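Local atomic coordinates of exonuclease mut-7 homolog (Aedes aegypti, PDB entry 7JW2), a protein that probably trims the 3' ends of AGO1-bound microRNAs as a magnesium-dependent 3'-5' exoribonuclease, of which this chain is the exonuclease domain. Residues Lys20-Leu25 with Glu72-Ala77; Ser26-Gln31 with Asp60-Asp65; Val66-Leu71 with Ala173-Arg178; Gln149-Leu154 with Leu193-Ala198; Gln202-His205 with Asp209-Glu212. All blocks are in the same frame, centred on the assembly; numbering follows the deposited sequence.

Contact 1 of 5, residues Lys20-Leu25 with Glu72-Ala77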
# COMPACT_ATOMS: atom_id res chain seq x y z
N LYS A 20 4.84 -3.22 -5.86
CA LYS A 20 3.89 -2.88 -6.91
C LYS A 20 2.46 -3.05 -6.44
O LYS A 20 1.58 -2.28 -6.83
CB LYS A 20 4.16 -3.74 -8.16
CG LYS A 20 5.45 -3.37 -8.86
CD LYS A 20 5.78 -4.33 -10.00
CE LYS A 20 7.21 -4.10 -10.48
NZ LYS A 20 7.66 -5.21 -11.36
N PHE A 21 2.21 -4.04 -5.58
CA PHE A 21 0.88 -4.26 -5.01
C PHE A 21 0.44 -3.06 -4.17
O PHE A 21 -0.70 -2.58 -4.29
CB PHE A 21 0.90 -5.55 -4.20
CG PHE A 21 -0.41 -5.91 -3.57
CD1 PHE A 21 -0.67 -5.57 -2.25
CD2 PHE A 21 -1.36 -6.62 -4.28
CE1 PHE A 21 -1.87 -5.92 -1.66
CE2 PHE A 21 -2.57 -6.97 -3.69
CZ PHE A 21 -2.82 -6.62 -2.39
N TYR A 22 1.33 -2.56 -3.31
CA TYR A 22 0.94 -1.42 -2.47
C TYR A 22 0.87 -0.13 -3.27
O TYR A 22 0.06 0.75 -2.94
CB TYR A 22 1.90 -1.30 -1.27
CG TYR A 22 1.55 -2.36 -0.25
CD1 TYR A 22 0.37 -2.27 0.47
CD2 TYR A 22 2.36 -3.46 -0.04
CE1 TYR A 22 0.01 -3.24 1.39
CE2 TYR A 22 2.01 -4.43 0.89
CZ TYR A 22 0.83 -4.32 1.59
OH TYR A 22 0.48 -5.29 2.50
N ALA A 23 1.66 0.01 -4.34
CA ALA A 23 1.49 1.17 -5.21
C ALA A 23 0.13 1.13 -5.90
O ALA A 23 -0.56 2.16 -6.02
CB ALA A 23 2.62 1.22 -6.25
N MET A 24 -0.29 -0.06 -6.34
CA MET A 24 -1.63 -0.23 -6.88
C MET A 24 -2.69 0.13 -5.84
O MET A 24 -3.65 0.86 -6.14
CB MET A 24 -1.82 -1.68 -7.35
CG MET A 24 -3.26 -2.02 -7.69
SD MET A 24 -3.47 -3.81 -7.88
CE MET A 24 -3.53 -4.30 -6.14
N LEU A 25 -2.56 -0.39 -4.62
CA LEU A 25 -3.55 -0.11 -3.58
C LEU A 25 -3.64 1.38 -3.30
O LEU A 25 -4.73 1.91 -3.07
CB LEU A 25 -3.19 -0.87 -2.29
CG LEU A 25 -4.33 -0.99 -1.28
CD1 LEU A 25 -5.50 -1.75 -1.92
CD2 LEU A 25 -3.88 -1.71 -0.02
N GLU A 72 0.32 -12.63 0.77
CA GLU A 72 -0.04 -13.29 2.02
C GLU A 72 -1.41 -12.84 2.50
O GLU A 72 -2.01 -11.92 1.93
CB GLU A 72 1.03 -12.98 3.07
CG GLU A 72 2.28 -13.81 2.86
CD GLU A 72 3.52 -13.12 3.34
OE1 GLU A 72 3.83 -13.24 4.54
OE2 GLU A 72 4.17 -12.43 2.52
N PRO A 73 -1.98 -13.50 3.53
CA PRO A 73 -3.34 -13.13 3.96
C PRO A 73 -3.53 -11.65 4.25
O PRO A 73 -4.58 -11.11 3.88
CB PRO A 73 -3.55 -13.99 5.22
CG PRO A 73 -2.77 -15.21 4.93
CD PRO A 73 -1.51 -14.70 4.25
N LEU A 74 -2.55 -10.97 4.85
CA LEU A 74 -2.68 -9.53 5.11
C LEU A 74 -2.85 -8.76 3.81
O LEU A 74 -3.63 -7.80 3.75
CB LEU A 74 -1.47 -9.03 5.89
CG LEU A 74 -1.30 -7.53 6.21
CD1 LEU A 74 -0.76 -6.70 5.05
CD2 LEU A 74 -2.58 -6.95 6.73
N ASP A 75 -2.11 -9.14 2.76
CA ASP A 75 -2.19 -8.41 1.50
C ASP A 75 -3.57 -8.55 0.87
O ASP A 75 -4.18 -7.56 0.44
CB ASP A 75 -1.10 -8.91 0.54
CG ASP A 75 0.29 -8.82 1.14
OD1 ASP A 75 0.67 -7.76 1.69
OD2 ASP A 75 1.04 -9.82 1.07
N TRP A 76 -4.09 -9.78 0.83
CA TRP A 76 -5.42 -10.00 0.27
C TRP A 76 -6.49 -9.35 1.14
O TRP A 76 -7.46 -8.79 0.62
CB TRP A 76 -5.70 -11.50 0.11
CG TRP A 76 -4.85 -12.11 -0.97
CD1 TRP A 76 -3.89 -13.08 -0.81
CD2 TRP A 76 -4.87 -11.79 -2.36
NE1 TRP A 76 -3.33 -13.38 -2.03
CE2 TRP A 76 -3.91 -12.59 -2.99
CE3 TRP A 76 -5.62 -10.89 -3.13
CZ2 TRP A 76 -3.67 -12.53 -4.37
CZ3 TRP A 76 -5.38 -10.83 -4.49
CH2 TRP A 76 -4.41 -11.64 -5.09
N ALA A 77 -6.33 -9.39 2.46
CA ALA A 77 -7.31 -8.73 3.31
C ALA A 77 -7.30 -7.23 3.08
O ALA A 77 -8.35 -6.58 3.15
CB ALA A 77 -7.01 -9.06 4.78
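Phe21 and Tyr22 reach Asp75 through different first torsions. In Phe21 CG stands anti to the backbone N (chi1 -179°), which sends the ring straight across to the neighbouring helix; in Tyr22 CG lies beside the backbone N and the phenol reaches across the gap until its OH meets the carboxylate. That OH donates a weak hydrogen bond to Asp75 OD1 at 2.6 Å, with ring and carboxylate planes steeply inclined to each other. Phe21 presents an edge: CZ sits 3.3 Å from Asp75 O, near the ring plane, while CE1 touches Asp75 CB at 3.8 Å. The two aromatic residues also pack on each other, Phe21 CD1 lying over the centre of one Tyr22 face. The segments belong to helix 18-28 and helix 73-84 of the DnaQ-like exonuclease fold; the axes of the two short segments approach to 11.7 Å and run nearly parallel, 19° between directions, a separation bridged by side chains. Leu74 adds a methyl, CD1 lying 3.2 Å from Tyr22 OH at the ring edge. Asp75, third residue after the N-cap Glu72, supplies the reciprocal bond of a capping box: its OD2 accepts from Glu72 N over 2.9 Å, nearly straight at 172°, on the anti side of the carboxylate. Lys18 forms a salt bridge with the same OD2. Tyr22 OH also has a weak hydrogen bond with Asn82 of the second subunit, and Leu74 packs on Leu74 of that subunit.

Contact 2 of 5, residues Ser26-Gln31 with Asp60-Asp65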
# COMPACT_ATOMS: atom_id res chain seq x y z
N SER A 26 -2.51 2.08 -3.34
CA SER A 26 -2.51 3.52 -3.13
C SER A 26 -3.41 4.24 -4.12
O SER A 26 -4.16 5.15 -3.75
CB SER A 26 -1.08 4.05 -3.23
OG SER A 26 -1.06 5.46 -3.18
N ASP A 27 -3.37 3.83 -5.39
CA ASP A 27 -4.24 4.42 -6.41
C ASP A 27 -5.69 3.98 -6.19
O ASP A 27 -6.60 4.82 -6.11
CB ASP A 27 -3.74 4.01 -7.80
CG ASP A 27 -4.65 4.48 -8.93
OD1 ASP A 27 -5.48 5.38 -8.72
OD2 ASP A 27 -4.52 3.94 -10.05
N LEU A 28 -5.91 2.68 -6.04
CA LEU A 28 -7.28 2.16 -6.07
C LEU A 28 -8.09 2.58 -4.85
O LEU A 28 -9.32 2.73 -4.96
CB LEU A 28 -7.28 0.63 -6.17
CG LEU A 28 -6.67 0.10 -7.45
CD1 LEU A 28 -6.80 -1.42 -7.48
CD2 LEU A 28 -7.34 0.69 -8.68
N CYS A 29 -7.45 2.74 -3.69
CA CYS A 29 -8.23 3.07 -2.50
C CYS A 29 -8.86 4.46 -2.58
O CYS A 29 -9.74 4.75 -1.76
CB CYS A 29 -7.37 2.96 -1.24
SG CYS A 29 -6.21 4.30 -0.99
N ARG A 30 -8.49 5.30 -3.54
CA ARG A 30 -9.15 6.59 -3.70
C ARG A 30 -10.07 6.66 -4.90
O ARG A 30 -10.67 7.71 -5.15
CB ARG A 30 -8.13 7.72 -3.80
CG ARG A 30 -7.23 7.80 -2.59
CD ARG A 30 -8.00 8.05 -1.28
NE ARG A 30 -8.89 9.21 -1.31
CZ ARG A 30 -8.52 10.45 -1.02
NH1 ARG A 30 -7.26 10.70 -0.67
NH2 ARG A 30 -9.40 11.44 -1.06
N GLN A 31 -10.21 5.59 -5.66
CA GLN A 31 -11.09 5.62 -6.81
C GLN A 31 -12.54 5.43 -6.39
O GLN A 31 -12.85 4.83 -5.36
CB GLN A 31 -10.71 4.51 -7.79
CG GLN A 31 -9.31 4.62 -8.35
CD GLN A 31 -9.21 5.60 -9.50
OE1 GLN A 31 -10.23 5.98 -10.10
NE2 GLN A 31 -7.99 6.02 -9.81
N ASP A 60 -5.76 3.63 -15.65
CA ASP A 60 -4.73 2.61 -15.45
C ASP A 60 -5.39 1.25 -15.38
O ASP A 60 -6.51 1.11 -14.89
CB ASP A 60 -3.92 2.84 -14.16
CG ASP A 60 -3.10 4.12 -14.19
OD1 ASP A 60 -3.62 5.18 -13.76
OD2 ASP A 60 -1.93 4.06 -14.62
N VAL A 61 -4.66 0.22 -15.81
CA VAL A 61 -5.06 -1.16 -15.59
C VAL A 61 -3.95 -1.87 -14.84
O VAL A 61 -2.78 -1.78 -15.23
CB VAL A 61 -5.39 -1.89 -16.90
CG1 VAL A 61 -5.87 -3.29 -16.59
CG2 VAL A 61 -6.45 -1.13 -17.68
N TYR A 62 -4.31 -2.55 -13.76
CA TYR A 62 -3.39 -3.34 -12.96
C TYR A 62 -3.70 -4.82 -13.13
O TYR A 62 -4.85 -5.23 -13.07
CB TYR A 62 -3.50 -2.96 -11.48
CG TYR A 62 -3.21 -1.50 -11.21
CD1 TYR A 62 -4.24 -0.56 -11.18
CD2 TYR A 62 -1.92 -1.06 -10.98
CE1 TYR A 62 -3.98 0.77 -10.92
CE2 TYR A 62 -1.66 0.27 -10.73
CZ TYR A 62 -2.69 1.18 -10.71
OH TYR A 62 -2.43 2.51 -10.46
N MET A 63 -2.66 -5.62 -13.32
CA MET A 63 -2.83 -7.06 -13.47
C MET A 63 -2.02 -7.73 -12.38
O MET A 63 -0.78 -7.76 -12.47
CB MET A 63 -2.40 -7.52 -14.86
CG MET A 63 -3.25 -6.84 -15.92
SD MET A 63 -2.84 -7.36 -17.59
CE MET A 63 -1.27 -6.59 -17.81
N ILE A 64 -2.69 -8.24 -11.34
CA ILE A 64 -2.00 -8.91 -10.24
C ILE A 64 -1.61 -10.31 -10.70
O ILE A 64 -2.49 -11.14 -10.99
CB ILE A 64 -2.87 -8.98 -8.98
CG1 ILE A 64 -3.40 -7.60 -8.57
CG2 ILE A 64 -2.07 -9.65 -7.82
CD1 ILE A 64 -4.56 -7.72 -7.59
N ASP A 65 -0.30 -10.59 -10.73
CA ASP A 65 0.21 -11.91 -11.09
C ASP A 65 0.21 -12.75 -9.82
O ASP A 65 1.11 -12.63 -8.98
CB ASP A 65 1.60 -11.83 -11.71
CG ASP A 65 2.07 -13.17 -12.23
OD1 ASP A 65 1.59 -14.19 -11.72
OD2 ASP A 65 2.89 -13.17 -13.17
O HOH W 1 -5.76 5.21 -12.08
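Asp27 meets Tyr62 where helix 18-28 lies against strand 61-65, an inner strand of the mixed sheet of this RNase H-like exonuclease fold. With CG anti to the backbone N (chi1 175°), the Asp27 carboxylate points over to the strand, and OD2 accepts a 2.6 Å hydrogen bond from Tyr62 OH. The bond uses the anti lone pair of OD2; OD2 itself lies at the ring edge, in its plane, although the carboxylate and ring planes are 64° apart. Next in sequence, Leu28 brings CD2 to 4.0 Å from Tyr62 CE1; the two side chains run antiparallel alongside one another, an apolar touch beside the polar one. A type I beta turn from Leu28 then brings Gln31 back towards Asp27, and Gln31 NE2 donates to Asp27 OD1 over 2.8 Å, on its syn side. Both carboxylate oxygens are therefore gripped, which should restrict rotation of the group. Across the contact, Asp60 would probably repel Asp27, but its OD2 is hydrogen-bonded by His13 and His11, and one water mediates between the acids. This water donates to Asp27 OD2 and to Asp60 OD1, at 2.7 Å from each.

Contact 3 of 5, residues Val66-Leu71 with Ala173-Arg178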
# COMPACT_ATOMS: atom_id res chain seq x y z
N VAL A 66 -0.83 -13.56 -9.65
CA VAL A 66 -0.98 -14.30 -8.41
C VAL A 66 0.07 -15.40 -8.32
O VAL A 66 0.49 -15.78 -7.22
CB VAL A 66 -2.41 -14.86 -8.31
CG1 VAL A 66 -2.58 -15.73 -7.08
CG2 VAL A 66 -3.42 -13.68 -8.29
N MET A 67 0.51 -15.92 -9.47
CA MET A 67 1.50 -17.00 -9.47
C MET A 67 2.85 -16.52 -8.98
O MET A 67 3.56 -17.25 -8.28
CB MET A 67 1.62 -17.58 -10.88
CG MET A 67 0.43 -18.42 -11.28
SD MET A 67 0.61 -19.09 -12.95
CE MET A 67 2.02 -20.16 -12.74
N VAL A 68 3.25 -15.30 -9.34
CA VAL A 68 4.60 -14.80 -9.08
C VAL A 68 4.67 -13.95 -7.81
O VAL A 68 5.72 -13.87 -7.15
CB VAL A 68 5.11 -14.01 -10.30
CG1 VAL A 68 6.46 -13.37 -10.03
CG2 VAL A 68 5.19 -14.92 -11.53
N SER A 69 3.56 -13.31 -7.43
CA SER A 69 3.63 -12.23 -6.44
C SER A 69 3.85 -12.74 -5.01
O SER A 69 4.39 -12.00 -4.18
CB SER A 69 2.35 -11.40 -6.49
OG SER A 69 2.35 -10.56 -7.61
N GLN A 70 3.37 -13.94 -4.68
CA GLN A 70 3.55 -14.51 -3.33
C GLN A 70 2.90 -13.63 -2.26
O GLN A 70 3.48 -13.37 -1.20
CB GLN A 70 5.04 -14.74 -3.03
CG GLN A 70 5.76 -15.62 -4.04
CD GLN A 70 7.21 -15.87 -3.65
OE1 GLN A 70 7.49 -16.68 -2.76
NE2 GLN A 70 8.14 -15.18 -4.31
N LEU A 71 1.68 -13.19 -2.51
CA LEU A 71 0.93 -12.38 -1.56
C LEU A 71 0.40 -13.24 -0.41
O LEU A 71 0.07 -14.41 -0.58
CB LEU A 71 -0.21 -11.68 -2.29
CG LEU A 71 0.30 -10.71 -3.36
CD1 LEU A 71 -0.80 -10.39 -4.37
CD2 LEU A 71 0.83 -9.43 -2.73
N ALA A 173 -1.25 -20.48 -17.24
CA ALA A 173 -0.25 -20.92 -16.28
C ALA A 173 1.17 -20.73 -16.78
O ALA A 173 2.11 -20.83 -15.98
CB ALA A 173 -0.47 -22.39 -15.91
N GLN A 174 1.36 -20.45 -18.07
CA GLN A 174 2.72 -20.28 -18.56
C GLN A 174 3.31 -18.95 -18.10
O GLN A 174 2.60 -17.95 -17.96
CB GLN A 174 2.75 -20.41 -20.08
CG GLN A 174 2.37 -19.17 -20.85
CD GLN A 174 2.09 -19.47 -22.31
OE1 GLN A 174 2.47 -20.52 -22.82
NE2 GLN A 174 1.41 -18.56 -23.00
N ARG A 175 4.61 -18.96 -17.80
CA ARG A 175 5.32 -17.76 -17.41
C ARG A 175 6.64 -17.69 -18.17
O ARG A 175 7.36 -18.71 -18.25
CB ARG A 175 5.57 -17.71 -15.90
CG ARG A 175 4.33 -17.41 -15.04
CD ARG A 175 3.74 -16.05 -15.37
NE ARG A 175 2.62 -15.67 -14.50
CZ ARG A 175 1.37 -16.09 -14.69
NH1 ARG A 175 1.09 -16.92 -15.70
NH2 ARG A 175 0.39 -15.69 -13.88
N PRO A 176 6.99 -16.54 -18.76
CA PRO A 176 6.14 -15.34 -18.78
C PRO A 176 4.93 -15.49 -19.68
O PRO A 176 4.91 -16.29 -20.62
CB PRO A 176 7.06 -14.24 -19.31
CG PRO A 176 8.14 -14.97 -20.05
CD PRO A 176 8.32 -16.28 -19.35
N LEU A 177 3.89 -14.72 -19.39
CA LEU A 177 2.77 -14.66 -20.30
C LEU A 177 3.18 -13.93 -21.58
O LEU A 177 4.07 -13.08 -21.58
CB LEU A 177 1.58 -13.95 -19.64
CG LEU A 177 0.94 -14.69 -18.46
CD1 LEU A 177 0.08 -13.74 -17.61
CD2 LEU A 177 0.11 -15.87 -18.94
N ARG A 178 2.51 -14.28 -22.67
CA ARG A 178 2.78 -13.61 -23.94
C ARG A 178 2.10 -12.25 -23.97
O ARG A 178 1.09 -12.04 -23.29
CB ARG A 178 2.28 -14.45 -25.12
CG ARG A 178 2.89 -15.84 -25.24
CD ARG A 178 2.24 -16.58 -26.39
NE ARG A 178 1.39 -17.66 -25.94
CZ ARG A 178 0.05 -17.65 -25.99
NH1 ARG A 178 -0.61 -16.59 -26.46
NH2 ARG A 178 -0.61 -18.71 -25.55
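Ala173 meets Met67 through its backbone: Ala173 O lies 3.3 Å from Met67 CE, the methyl at the end of a side chain bent at chi3 (65°). Gln174 contributes its carbonyl, whose O accepts a hydrogen bond from Arg175 NH1 at 2.9 Å; the donor stands above the carbonyl plane, while the oxygen lies close to the guanidinium plane. Arg175 carries most of this segment's side. Its chain bends at chi2 and lays the guanidinium beneath Met67, whose SD covers one face, 3.3 Å above the plane and offset toward the rim. The sulfur is 3.5 Å from both Arg175 NH1 and NH2. The opposite face is packed by CD1 of Leu177, so the flat group is sandwiched between two apolar side chains. In the exonuclease fold this joins the weakly bonded helix 66-69, directly after strand 61-65, to the loop leading into helix 179-205. Arg175 NE forms a salt bridge with Asp65 at the end of that strand, NH2 bonds Ser51 OG and NH1 also reaches Trp172 O; together these fix the rotation of the guanidinium. Beside them Val68 CG2 approaches Arg175 NE obliquely, at 4.0 Å.

Contact 4 of 5, residues Gln149-Leu154 with Leu193-Ala198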
# COMPACT_ATOMS: atom_id res chain seq x y z
N GLN A 149 -26.25 -13.52 -24.55
CA GLN A 149 -25.90 -12.56 -23.50
C GLN A 149 -24.54 -12.91 -22.88
O GLN A 149 -24.44 -13.37 -21.74
CB GLN A 149 -27.00 -12.50 -22.45
CG GLN A 149 -28.28 -11.84 -22.93
CD GLN A 149 -29.13 -11.29 -21.79
OE1 GLN A 149 -29.85 -10.30 -21.95
NE2 GLN A 149 -29.05 -11.94 -20.63
N ASN A 150 -23.49 -12.69 -23.67
CA ASN A 150 -22.11 -12.83 -23.22
C ASN A 150 -21.38 -11.50 -23.38
O ASN A 150 -21.89 -10.56 -23.99
CB ASN A 150 -21.39 -13.95 -23.98
CG ASN A 150 -21.47 -13.79 -25.49
OD1 ASN A 150 -21.12 -12.74 -26.04
ND2 ASN A 150 -21.92 -14.84 -26.17
N LEU A 151 -20.16 -11.43 -22.83
CA LEU A 151 -19.44 -10.16 -22.82
C LEU A 151 -19.04 -9.73 -24.23
O LEU A 151 -19.09 -8.54 -24.56
CB LEU A 151 -18.22 -10.25 -21.91
CG LEU A 151 -17.33 -9.00 -21.88
CD1 LEU A 151 -18.11 -7.80 -21.33
CD2 LEU A 151 -16.06 -9.23 -21.05
N ALA A 152 -18.66 -10.69 -25.09
CA ALA A 152 -18.25 -10.32 -26.44
C ALA A 152 -19.38 -9.62 -27.18
O ALA A 152 -19.15 -8.65 -27.91
CB ALA A 152 -17.80 -11.56 -27.21
N ASN A 153 -20.61 -10.09 -27.00
CA ASN A 153 -21.74 -9.46 -27.68
C ASN A 153 -22.06 -8.10 -27.07
O ASN A 153 -22.45 -7.17 -27.79
CB ASN A 153 -22.95 -10.38 -27.65
CG ASN A 153 -22.80 -11.56 -28.60
OD1 ASN A 153 -21.93 -11.55 -29.47
ND2 ASN A 153 -23.63 -12.57 -28.42
N LEU A 154 -21.91 -7.96 -25.75
CA LEU A 154 -22.14 -6.66 -25.12
C LEU A 154 -21.12 -5.63 -25.59
O LEU A 154 -21.45 -4.45 -25.76
CB LEU A 154 -22.10 -6.81 -23.60
CG LEU A 154 -22.58 -5.59 -22.82
CD1 LEU A 154 -23.92 -5.08 -23.37
CD2 LEU A 154 -22.68 -5.94 -21.34
N LEU A 193 -15.67 -0.76 -18.12
CA LEU A 193 -15.88 0.67 -17.91
C LEU A 193 -16.52 1.31 -19.14
O LEU A 193 -17.46 2.11 -19.02
CB LEU A 193 -14.57 1.38 -17.59
CG LEU A 193 -13.83 0.95 -16.31
CD1 LEU A 193 -12.38 1.35 -16.41
CD2 LEU A 193 -14.46 1.61 -15.08
N GLU A 194 -16.01 0.96 -20.32
CA GLU A 194 -16.56 1.51 -21.56
C GLU A 194 -18.00 1.06 -21.78
O GLU A 194 -18.83 1.84 -22.26
CB GLU A 194 -15.69 1.08 -22.74
CG GLU A 194 -14.23 1.47 -22.61
CD GLU A 194 -13.37 0.82 -23.67
OE1 GLU A 194 -13.26 -0.43 -23.67
OE2 GLU A 194 -12.78 1.55 -24.50
N ILE A 195 -18.32 -0.19 -21.43
CA ILE A 195 -19.70 -0.67 -21.53
C ILE A 195 -20.62 0.12 -20.61
O ILE A 195 -21.69 0.60 -21.03
CB ILE A 195 -19.77 -2.18 -21.23
CG1 ILE A 195 -19.22 -2.99 -22.41
CG2 ILE A 195 -21.18 -2.59 -20.92
CD1 ILE A 195 -18.94 -4.43 -22.04
N TYR A 196 -20.24 0.27 -19.34
CA TYR A 196 -21.09 1.01 -18.41
C TYR A 196 -21.34 2.42 -18.91
O TYR A 196 -22.47 2.93 -18.84
CB TYR A 196 -20.46 1.03 -17.00
CG TYR A 196 -21.41 1.64 -16.00
CD1 TYR A 196 -22.50 0.92 -15.53
CD2 TYR A 196 -21.26 2.95 -15.58
CE1 TYR A 196 -23.41 1.48 -14.64
CE2 TYR A 196 -22.17 3.52 -14.69
CZ TYR A 196 -23.24 2.77 -14.23
OH TYR A 196 -24.16 3.30 -13.35
N ASP A 197 -20.29 3.08 -19.41
CA ASP A 197 -20.42 4.45 -19.89
C ASP A 197 -21.41 4.52 -21.06
O ASP A 197 -22.24 5.44 -21.12
CB ASP A 197 -19.05 4.97 -20.29
CG ASP A 197 -19.09 6.37 -20.84
OD1 ASP A 197 -19.13 7.32 -20.04
OD2 ASP A 197 -19.06 6.52 -22.08
N ALA A 198 -21.37 3.55 -21.96
CA ALA A 198 -22.28 3.57 -23.10
C ALA A 198 -23.73 3.37 -22.67
O ALA A 198 -24.64 4.03 -23.20
CB ALA A 198 -21.87 2.49 -24.11
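Ile195 meets Leu151 and Leu154 across a buried helix-helix contact, in which the start of helix 151-159 packs against the long helix 179-205 in the helical part of the exonuclease domain. From its CB, which is directed at the other helix, the side chain divides into two branches. CG2, the methyl anti to the backbone N, lies 3.7 Å from Leu154 CD2 and 3.8 Å from Leu154 CG. The CG1 branch lies beside the backbone N (chi1 -75°) and continues in an extended way through chi2, carrying CD1 farther out. At that tip CD1 lies 3.5 Å from Leu151 CD1 and 3.9 Å from Leu154 CG. Ile195 thus spans two leucines one helical turn apart, CG2 serving Leu154 alone and CD1 touching both. The evidence for packing without polar support is direct: no hydrogen bond crosses between the segments. Val155 and Cys158 extend the same apolar surface around Ile195 along helix 151-159, while Trp129 of helix 125-132 packs on Leu154, so a third helix takes part. The helix carrying the leucines is fixed at its beginning by Asn150, the N-cap residue. Its side-chain OD1 accepts from Asn153 N at 2.9 Å, with an N-H...acceptor angle of 154° and the donor nearly in line with the C=O bond.

Contact 5 of 5, residues Gln202-His205 with Asp209-Glu212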
# COMPACT_ATOMS: atom_id res chain seq x y z
N GLN A 202 -27.03 6.09 -22.92
CA GLN A 202 -28.29 5.80 -23.59
C GLN A 202 -29.48 5.88 -22.64
O GLN A 202 -30.57 6.30 -23.05
CB GLN A 202 -28.21 4.43 -24.28
CG GLN A 202 -29.54 3.89 -24.79
CD GLN A 202 -30.16 4.70 -25.91
OE1 GLN A 202 -31.35 4.55 -26.19
NE2 GLN A 202 -29.37 5.55 -26.57
N LEU A 203 -29.30 5.53 -21.36
CA LEU A 203 -30.37 5.72 -20.39
C LEU A 203 -30.70 7.20 -20.23
O LEU A 203 -31.88 7.58 -20.18
CB LEU A 203 -29.97 5.12 -19.04
CG LEU A 203 -30.02 3.60 -18.97
CD1 LEU A 203 -29.35 3.14 -17.66
CD2 LEU A 203 -31.44 3.07 -19.08
N THR A 204 -29.67 8.05 -20.17
CA THR A 204 -29.90 9.49 -20.13
C THR A 204 -30.62 9.96 -21.39
O THR A 204 -31.50 10.83 -21.34
CB THR A 204 -28.57 10.22 -19.95
OG1 THR A 204 -27.96 9.83 -18.71
CG2 THR A 204 -28.77 11.73 -19.94
N HIS A 205 -30.29 9.36 -22.54
CA HIS A 205 -30.90 9.77 -23.81
C HIS A 205 -32.40 9.53 -23.81
O HIS A 205 -33.16 10.33 -24.38
CB HIS A 205 -30.23 9.03 -24.97
CG HIS A 205 -30.76 9.42 -26.31
ND1 HIS A 205 -30.40 10.60 -26.93
CD2 HIS A 205 -31.61 8.80 -27.16
CE1 HIS A 205 -31.01 10.69 -28.10
NE2 HIS A 205 -31.76 9.61 -28.26
N ASP A 209 -32.77 8.06 -15.30
CA ASP A 209 -31.62 8.42 -14.48
C ASP A 209 -30.80 7.17 -14.23
O ASP A 209 -31.22 6.31 -13.45
CB ASP A 209 -32.05 9.05 -13.15
CG ASP A 209 -30.85 9.40 -12.26
OD1 ASP A 209 -29.69 9.04 -12.58
OD2 ASP A 209 -31.07 10.06 -11.22
N PRO A 210 -29.64 7.03 -14.86
CA PRO A 210 -28.83 5.82 -14.64
C PRO A 210 -28.40 5.63 -13.18
O PRO A 210 -28.28 4.48 -12.74
CB PRO A 210 -27.63 6.03 -15.57
CG PRO A 210 -27.58 7.50 -15.82
CD PRO A 210 -28.98 7.99 -15.77
N ASN A 211 -28.19 6.71 -12.42
CA ASN A 211 -27.82 6.55 -11.01
C ASN A 211 -28.97 5.96 -10.20
O ASN A 211 -28.75 5.19 -9.26
CB ASN A 211 -27.39 7.88 -10.40
CG ASN A 211 -26.05 8.34 -10.89
OD1 ASN A 211 -25.19 7.53 -11.22
ND2 ASN A 211 -25.85 9.65 -10.90
N GLU A 212 -30.20 6.34 -10.53
CA GLU A 212 -31.34 5.75 -9.84
C GLU A 212 -31.46 4.26 -10.14
O GLU A 212 -31.73 3.45 -9.24
CB GLU A 212 -32.62 6.48 -10.24
CG GLU A 212 -33.78 6.30 -9.30
CD GLU A 212 -34.91 7.26 -9.62
OE1 GLU A 212 -34.90 7.85 -10.72
OE2 GLU A 212 -35.81 7.41 -8.77
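Thr204 OG1 has two neighbours: it hydrogen-bonds Glu200 O, one turn back in its own helix, and lies against the ring of Pro210, 3.6 Å from CD and 3.7 Å from CG. The latter are close contacts of the hydroxyl oxygen with ring carbons, and no hydrogen bond crosses between the segments. The arrangement is that of two consecutive helices, 179-205 and 210-217, joined by a four-residue link, its last member the N-cap Asp209. The backbones come close here, CA of Leu203 being 6.0 Å from CA of Pro210, as is CA of Thr204 from CA of Asp209. The threonine oxygen owes its position to a first torsion of -61°, which places OG1 beside the backbone N and turns CG2 anti to it. Leu203 meets another part of the same ring: its CD1 is 4.0 Å from Pro210 CB. Pro210 is therefore touched at CB by a methyl and at CG and CD by the hydroxyl oxygen. Leu203 is buried, with Phe135, Phe138 and Leu208 packed around it, whereas Thr204 is exposed. Helix 210-217 opens with Asp209 as N-cap; Asp209 OD1 accepts from Asn211 N at 2.8 Å, met from above the carboxylate plane, and more weakly from Glu212 N at 3.4 Å.

Contacts 1 and 4 are buried, contacts 2 and 5 partly buried, and contact 3 lies at the surface. Contacts 1 and 2 share helix 18-28, and Met24 of the first packs on Tyr62 of the second; both also reach the second subunit. Contact 3 joins this group at the end of strand 61-65 and through Leu71, which touches Phe21 and Trp76. Contacts 4 and 5 share helix 179-205, their centres about 16 Å apart, and lie across the chain's centre from contact 1. Chemistry varies with place: tyrosine-carboxylate bonds mark contacts 1 and 2, sulfur over guanidinium contact 3, aliphatic packing contact 4, and a proline ring contact 5.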